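Long-range contacts in transcriptional regulator, LysR family (Vibrio cholerae, PDB 3SZP), which activates virulence genes in Vibrio cholerae as a LysR-type transcription factor, probably by binding promoter DNA through a winged helix-turn-helix domain: residues 43-47 with 58-64; 266-271 with 282-286. All blocks are in the same frame, centred on the assembly; numbering follows the deposited sequence.

Contact 1: 43-47 with 58-64; sequences LNLRL and TEAGERF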
loop_
_atom_site.group_PDB
_atom_site.type_symbol
_atom_site.label_atom_id
_atom_site.label_comp_id
_atom_site.label_asym_id
_atom_site.label_seq_id
_atom_site.Cartn_x
_atom_site.Cartn_y
_atom_site.Cartn_z
ATOM N N LEU A 43 3.446 23.948 -10.840
ATOM C CA LEU A 43 2.105 24.013 -11.435
ATOM C C LEU A 43 1.039 24.290 -10.384
ATOM O O LEU A 43 -0.113 24.561 -10.716
ATOM C CB LEU A 43 1.767 22.684 -12.121
ATOM C CG LEU A 43 2.746 22.189 -13.192
ATOM C CD1 LEU A 43 2.402 20.779 -13.621
ATOM C CD2 LEU A 43 2.732 23.122 -14.394
ATOM N N ASN A 44 1.422 24.183 -9.115
ATOM C CA ASN A 44 0.453 24.152 -8.028
ATOM C C ASN A 44 -0.622 23.128 -8.307
ATOM O O ASN A 44 -1.794 23.393 -8.121
ATOM C CB ASN A 44 -0.166 25.530 -7.833
ATOM C CG ASN A 44 0.820 26.514 -7.262
ATOM O OD1 ASN A 44 1.602 26.178 -6.372
ATOM N ND2 ASN A 44 0.804 27.736 -7.777
ATOM N N LEU A 45 -0.205 21.964 -8.786
ATOM C CA LEU A 45 -1.121 20.880 -9.113
ATOM C C LEU A 45 -0.526 19.543 -8.731
ATOM O O LEU A 45 0.620 19.256 -9.061
ATOM C CB LEU A 45 -1.433 20.858 -10.606
ATOM C CG LEU A 45 -2.423 21.893 -11.128
ATOM C CD1 LEU A 45 -2.469 21.833 -12.654
ATOM C CD2 LEU A 45 -3.798 21.673 -10.539
ATOM N N ARG A 46 -1.310 18.724 -8.050
ATOM C CA ARG A 46 -0.926 17.348 -7.785
ATOM C C ARG A 46 -1.157 16.559 -9.066
ATOM O O ARG A 46 -2.238 16.593 -9.638
ATOM C CB ARG A 46 -1.765 16.780 -6.634
ATOM C CG ARG A 46 -1.368 15.399 -6.121
ATOM C CD ARG A 46 -2.239 15.042 -4.905
ATOM N NE ARG A 46 -2.032 13.677 -4.443
ATOM C CZ ARG A 46 -1.036 13.282 -3.642
ATOM N NH1 ARG A 46 -0.130 14.155 -3.198
ATOM N NH2 ARG A 46 -0.946 12.003 -3.281
ATOM N N LEU A 47 -0.133 15.851 -9.515
ATOM C CA LEU A 47 -0.207 15.094 -10.770
ATOM C C LEU A 47 -0.348 13.587 -10.573
ATOM O O LEU A 47 -0.942 12.914 -11.403
ATOM C CB LEU A 47 1.018 15.363 -11.652
ATOM C CG LEU A 47 1.148 16.787 -12.184
ATOM C CD1 LEU A 47 2.423 16.898 -12.981
ATOM C CD2 LEU A 47 -0.062 17.183 -13.038
ATOM N N THR A 58 -3.696 11.761 -11.119
ATOM C CA THR A 58 -4.846 12.564 -10.750
ATOM C C THR A 58 -5.525 12.922 -12.067
ATOM O O THR A 58 -5.028 12.523 -13.128
ATOM C CB THR A 58 -4.409 13.827 -10.014
ATOM O OG1 THR A 58 -3.559 14.603 -10.872
ATOM C CG2 THR A 58 -3.639 13.448 -8.738
ATOM N N GLU A 59 -6.628 13.671 -12.015
ATOM C CA GLU A 59 -7.267 14.150 -13.240
ATOM C C GLU A 59 -6.301 15.068 -13.973
ATOM O O GLU A 59 -6.140 14.968 -15.173
ATOM C CB GLU A 59 -8.572 14.904 -12.941
ATOM C CG GLU A 59 -9.495 14.164 -11.986
ATOM C CD GLU A 59 -10.829 14.885 -11.748
ATOM O OE1 GLU A 59 -11.732 14.264 -11.166
ATOM O OE2 GLU A 59 -10.974 16.066 -12.143
ATOM N N ALA A 60 -5.677 15.971 -13.232
ATOM C CA ALA A 60 -4.667 16.867 -13.782
ATOM C C ALA A 60 -3.510 16.070 -14.390
ATOM O O ALA A 60 -3.100 16.337 -15.516
ATOM C CB ALA A 60 -4.161 17.808 -12.717
ATOM N N GLY A 61 -3.001 15.082 -13.656
ATOM C CA GLY A 61 -1.919 14.253 -14.169
ATOM C C GLY A 61 -2.334 13.594 -15.479
ATOM O O GLY A 61 -1.545 13.499 -16.432
ATOM N N GLU A 62 -3.585 13.148 -15.518
ATOM C CA GLU A 62 -4.143 12.464 -16.669
ATOM C C GLU A 62 -4.171 13.384 -17.891
ATOM O O GLU A 62 -3.819 12.985 -18.993
ATOM C CB GLU A 62 -5.552 11.977 -16.330
ATOM C CG GLU A 62 -6.006 10.751 -17.087
ATOM C CD GLU A 62 -5.218 9.493 -16.718
ATOM O OE1 GLU A 62 -5.699 8.695 -15.872
ATOM O OE2 GLU A 62 -4.126 9.291 -17.292
ATOM N N ARG A 63 -4.582 14.624 -17.674
ATOM C CA ARG A 63 -4.622 15.631 -18.723
ATOM C C ARG A 63 -3.206 15.977 -19.234
ATOM O O ARG A 63 -2.986 16.097 -20.440
ATOM C CB ARG A 63 -5.332 16.881 -18.188
ATOM C CG ARG A 63 -5.481 18.011 -19.175
ATOM C CD ARG A 63 -6.635 17.768 -20.136
ATOM N NE ARG A 63 -6.654 18.805 -21.157
ATOM C CZ ARG A 63 -7.276 19.975 -21.027
ATOM N NH1 ARG A 63 -7.962 20.265 -19.916
ATOM N NH2 ARG A 63 -7.221 20.858 -22.025
ATOM N N PHE A 64 -2.253 16.129 -18.320
ATOM C CA PHE A 64 -0.876 16.433 -18.719
ATOM C C PHE A 64 -0.243 15.298 -19.530
ATOM O O PHE A 64 0.386 15.542 -20.565
ATOM C CB PHE A 64 -0.002 16.799 -17.514
ATOM C CG PHE A 64 -0.106 18.249 -17.108
ATOM C CD1 PHE A 64 0.688 19.213 -17.730
ATOM C CD2 PHE A 64 -0.998 18.649 -16.121
ATOM C CE1 PHE A 64 0.614 20.545 -17.371
ATOM C CE2 PHE A 64 -1.089 19.976 -15.747
ATOM C CZ PHE A 64 -0.275 20.939 -16.386
#
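Two hydrogen bonds join Arg46 and Leu47 to Thr58, the residue that caps the long helix 59-83. The hydroxyl of Thr58 donates to the backbone carbonyl of Arg46, OG1 to O 2.7 Å, reaching it somewhat tilted from the carbonyl plane. The same oxygen accepts from Gly61 N at 2.9 Å, the N-cap bond of the helix, so one hydroxyl both closes the first turn and ties it to the preceding chain. With OG1 between the backbone N and the carbonyl carbon (chi1 60°), the hydroxyl sits near both Gly61 N and the Arg46 carbonyl. Thr58 N in turn donates to Leu47 O at 3.0 Å, nearly straight at the hydrogen (170°) but from above the carbonyl plane. That carbonyl oxygen also receives a CA-H...O contact from Gly61, at 3.2 Å from its CA. Leu47 and Gly61 approach to 3.9 Å between their CA atoms, the nearest such pair of the two segments.

The apolar half of the contact gathers round the Phe64 ring, one turn further along. Leu43 lays CD1 over one ring face in a CH-pi contact, 4.2 Å from the centroid. Leu45 reaches the ring's edge with CD1, close to the ring plane, while Leu47 brings CD2 to 3.5 Å from Phe64 CD2 at an oblique angle. Phe9 of helix 3-15 adds to this core, and Ile82 of a second subunit packs on Phe64. Arg46 extends away from the core; its side chain and that of Thr58 cross at about a right angle, CG against CG2, and Arg46 NE makes a hydrogen bond to Asn49 OD1.

The arrangement belongs to the winged helix-turn-helix domain of LysR regulators: the segments flank the two-stranded wing, 48-51 and 54-57, and anchor its base to the start of the long linker helix.

Contact 2: 266-271 with 282-286; sequences MLYNHK and IDFVI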
loop_
_atom_site.group_PDB
_atom_site.type_symbol
_atom_site.label_atom_id
_atom_site.label_comp_id
_atom_site.label_asym_id
_atom_site.label_seq_id
_atom_site.Cartn_x
_atom_site.Cartn_y
_atom_site.Cartn_z
ATOM N N MET A 266 28.466 -10.998 -27.905
ATOM C CA MET A 266 28.219 -9.604 -28.213
ATOM C C MET A 266 27.154 -9.563 -29.296
ATOM O O MET A 266 27.252 -10.280 -30.284
ATOM C CB MET A 266 29.487 -8.939 -28.741
ATOM C CG MET A 266 29.281 -7.544 -29.330
ATOM S SD MET A 266 30.843 -6.667 -29.670
ATOM C CE MET A 266 31.642 -7.860 -30.746
ATOM N N LEU A 267 26.132 -8.736 -29.101
ATOM C CA LEU A 267 25.063 -8.612 -30.071
ATOM C C LEU A 267 24.972 -7.159 -30.476
ATOM O O LEU A 267 25.197 -6.275 -29.651
ATOM C CB LEU A 267 23.727 -9.058 -29.476
ATOM C CG LEU A 267 23.661 -10.276 -28.548
ATOM C CD1 LEU A 267 22.199 -10.723 -28.478
ATOM C CD2 LEU A 267 24.503 -11.422 -29.045
ATOM N N TYR A 268 24.655 -6.919 -31.746
ATOM C CA TYR A 268 24.536 -5.569 -32.284
ATOM C C TYR A 268 23.759 -5.577 -33.581
ATOM O O TYR A 268 23.630 -6.610 -34.228
ATOM C CB TYR A 268 25.914 -4.969 -32.543
ATOM C CG TYR A 268 26.827 -5.849 -33.377
ATOM C CD1 TYR A 268 27.513 -6.912 -32.803
ATOM C CD2 TYR A 268 27.002 -5.614 -34.731
ATOM C CE1 TYR A 268 28.352 -7.713 -33.551
ATOM C CE2 TYR A 268 27.837 -6.412 -35.492
ATOM C CZ TYR A 268 28.511 -7.459 -34.893
ATOM O OH TYR A 268 29.344 -8.261 -35.648
ATOM N N ASN A 269 23.237 -4.414 -33.957
ATOM C CA ASN A 269 22.617 -4.235 -35.259
ATOM C C ASN A 269 23.676 -4.229 -36.360
ATOM O O ASN A 269 24.782 -3.720 -36.163
ATOM C CB ASN A 269 21.817 -2.938 -35.277
ATOM C CG ASN A 269 20.515 -3.045 -34.503
ATOM O OD1 ASN A 269 19.455 -3.257 -35.093
ATOM N ND2 ASN A 269 20.589 -2.901 -33.173
ATOM N N HIS A 270 23.340 -4.799 -37.514
ATOM C CA HIS A 270 24.297 -4.930 -38.611
ATOM C C HIS A 270 25.099 -3.652 -38.800
ATOM O O HIS A 270 24.573 -2.554 -38.649
ATOM C CB HIS A 270 23.600 -5.299 -39.922
ATOM C CG HIS A 270 24.551 -5.540 -41.054
ATOM N ND1 HIS A 270 25.544 -6.496 -41.002
ATOM C CD2 HIS A 270 24.677 -4.935 -42.259
ATOM C CE1 HIS A 270 26.231 -6.477 -42.131
ATOM N NE2 HIS A 270 25.725 -5.539 -42.910
ATOM N N LYS A 271 26.376 -3.795 -39.132
ATOM C CA LYS A 271 27.256 -2.634 -39.205
ATOM C C LYS A 271 26.913 -1.642 -40.322
ATOM O O LYS A 271 27.371 -0.499 -40.292
ATOM C CB LYS A 271 28.731 -3.055 -39.262
ATOM C CG LYS A 271 29.301 -3.454 -37.891
ATOM C CD LYS A 271 30.830 -3.416 -37.862
ATOM C CE LYS A 271 31.445 -4.593 -38.602
ATOM N NZ LYS A 271 32.929 -4.513 -38.623
ATOM N N ILE A 282 32.783 -2.196 -32.017
ATOM C CA ILE A 282 32.577 -3.571 -32.442
ATOM C C ILE A 282 33.876 -4.208 -32.956
ATOM O O ILE A 282 34.237 -5.317 -32.543
ATOM C CB ILE A 282 31.491 -3.637 -33.526
ATOM C CG1 ILE A 282 30.131 -3.257 -32.936
ATOM C CG2 ILE A 282 31.435 -5.030 -34.162
ATOM C CD1 ILE A 282 29.036 -3.138 -33.995
ATOM N N ASP A 283 34.575 -3.512 -33.853
ATOM C CA ASP A 283 35.841 -4.006 -34.390
ATOM C C ASP A 283 36.892 -4.145 -33.293
ATOM O O ASP A 283 37.749 -5.030 -33.338
ATOM C CB ASP A 283 36.377 -3.072 -35.475
ATOM C CG ASP A 283 35.671 -3.256 -36.812
ATOM O OD1 ASP A 283 34.879 -4.219 -36.945
ATOM O OD2 ASP A 283 35.933 -2.450 -37.744
ATOM N N PHE A 284 36.841 -3.255 -32.314
ATOM C CA PHE A 284 37.786 -3.321 -31.218
ATOM C C PHE A 284 37.578 -4.603 -30.407
ATOM O O PHE A 284 38.526 -5.341 -30.143
ATOM C CB PHE A 284 37.651 -2.102 -30.319
ATOM C CG PHE A 284 38.753 -1.977 -29.296
ATOM C CD1 PHE A 284 39.961 -1.378 -29.632
ATOM C CD2 PHE A 284 38.583 -2.450 -28.007
ATOM C CE1 PHE A 284 40.974 -1.248 -28.691
ATOM C CE2 PHE A 284 39.595 -2.325 -27.069
ATOM C CZ PHE A 284 40.796 -1.728 -27.418
ATOM N N VAL A 285 36.337 -4.869 -30.021
ATOM C CA VAL A 285 36.034 -6.095 -29.287
ATOM C C VAL A 285 36.510 -7.322 -30.065
ATOM O O VAL A 285 37.250 -8.159 -29.542
ATOM C CB VAL A 285 34.533 -6.228 -29.003
ATOM C CG1 VAL A 285 34.233 -7.589 -28.414
ATOM C CG2 VAL A 285 34.071 -5.106 -28.071
ATOM N N ILE A 286 36.106 -7.406 -31.325
ATOM C CA ILE A 286 36.470 -8.530 -32.171
ATOM C C ILE A 286 37.973 -8.799 -32.181
ATOM O O ILE A 286 38.403 -9.959 -32.195
ATOM C CB ILE A 286 36.002 -8.298 -33.606
ATOM C CG1 ILE A 286 34.491 -8.501 -33.691
ATOM C CG2 ILE A 286 36.750 -9.216 -34.569
ATOM C CD1 ILE A 286 33.924 -8.240 -35.059
#
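Ile282 lies against the ring of Tyr268, both its branches meeting the aromatic group. CG2 sits over one face in a CH-pi contact, 4.1 Å from the ring centroid and displaced toward the rim, while CD1 lies over the same face, nearer ring atom CG and 3.3 Å from Tyr268 CD2. Lys271 lies alongside Ile282, pointing the other way, with its CG near CD1; the lysine chain then bends at chi3 (-75°) and carries the ammonium to Asp283, where NZ and OD1 form a salt bridge of 2.6 Å on the syn side of the carboxylate, 18° out of its plane. This charged pair lies toward the outer margin of an otherwise largely apolar contact.

Deeper in, the Met266 and Val285 side chains pass alongside each other, pointing opposite ways. With CG anti to the backbone N (chi1 170°), the Met266 chain heads for the helix, and its terminal bend lays CE tightly against Val285 CG1, at 3.5 Å, with Ile286 CG1 also touching it. Phe142 of strand 140-144 packs on both Met266 and Val285.

Strand residues 266-268 and helix residues 282-286 run nearly antiparallel, in the helix-on-sheet layering of the alpha/beta effector-binding domain of LysR regulators, which has the periplasmic-binding-protein fold.

In the fold
The two contacts lie in different domains, their centres about 44 Å apart and their nearest atoms about 30 Å apart, and share no helix or strand. Contact 1 is mainly buried, and a second subunit packs beside it; contact 2 in this chain is only partly buried and touches no other subunit, although Asn269 of the second subunit packs on Arg46 of contact 1. Their chemistry follows their place. At the wing base, backbone carbonyls and a helix N-cap provide the polar links beside a phenylalanine-centred core. Contact 2 is made mainly between side chains, with apolar groups inside and a salt bridge toward the surface, and the axes of 266-268 and 282-286 approach to 10.7 Å.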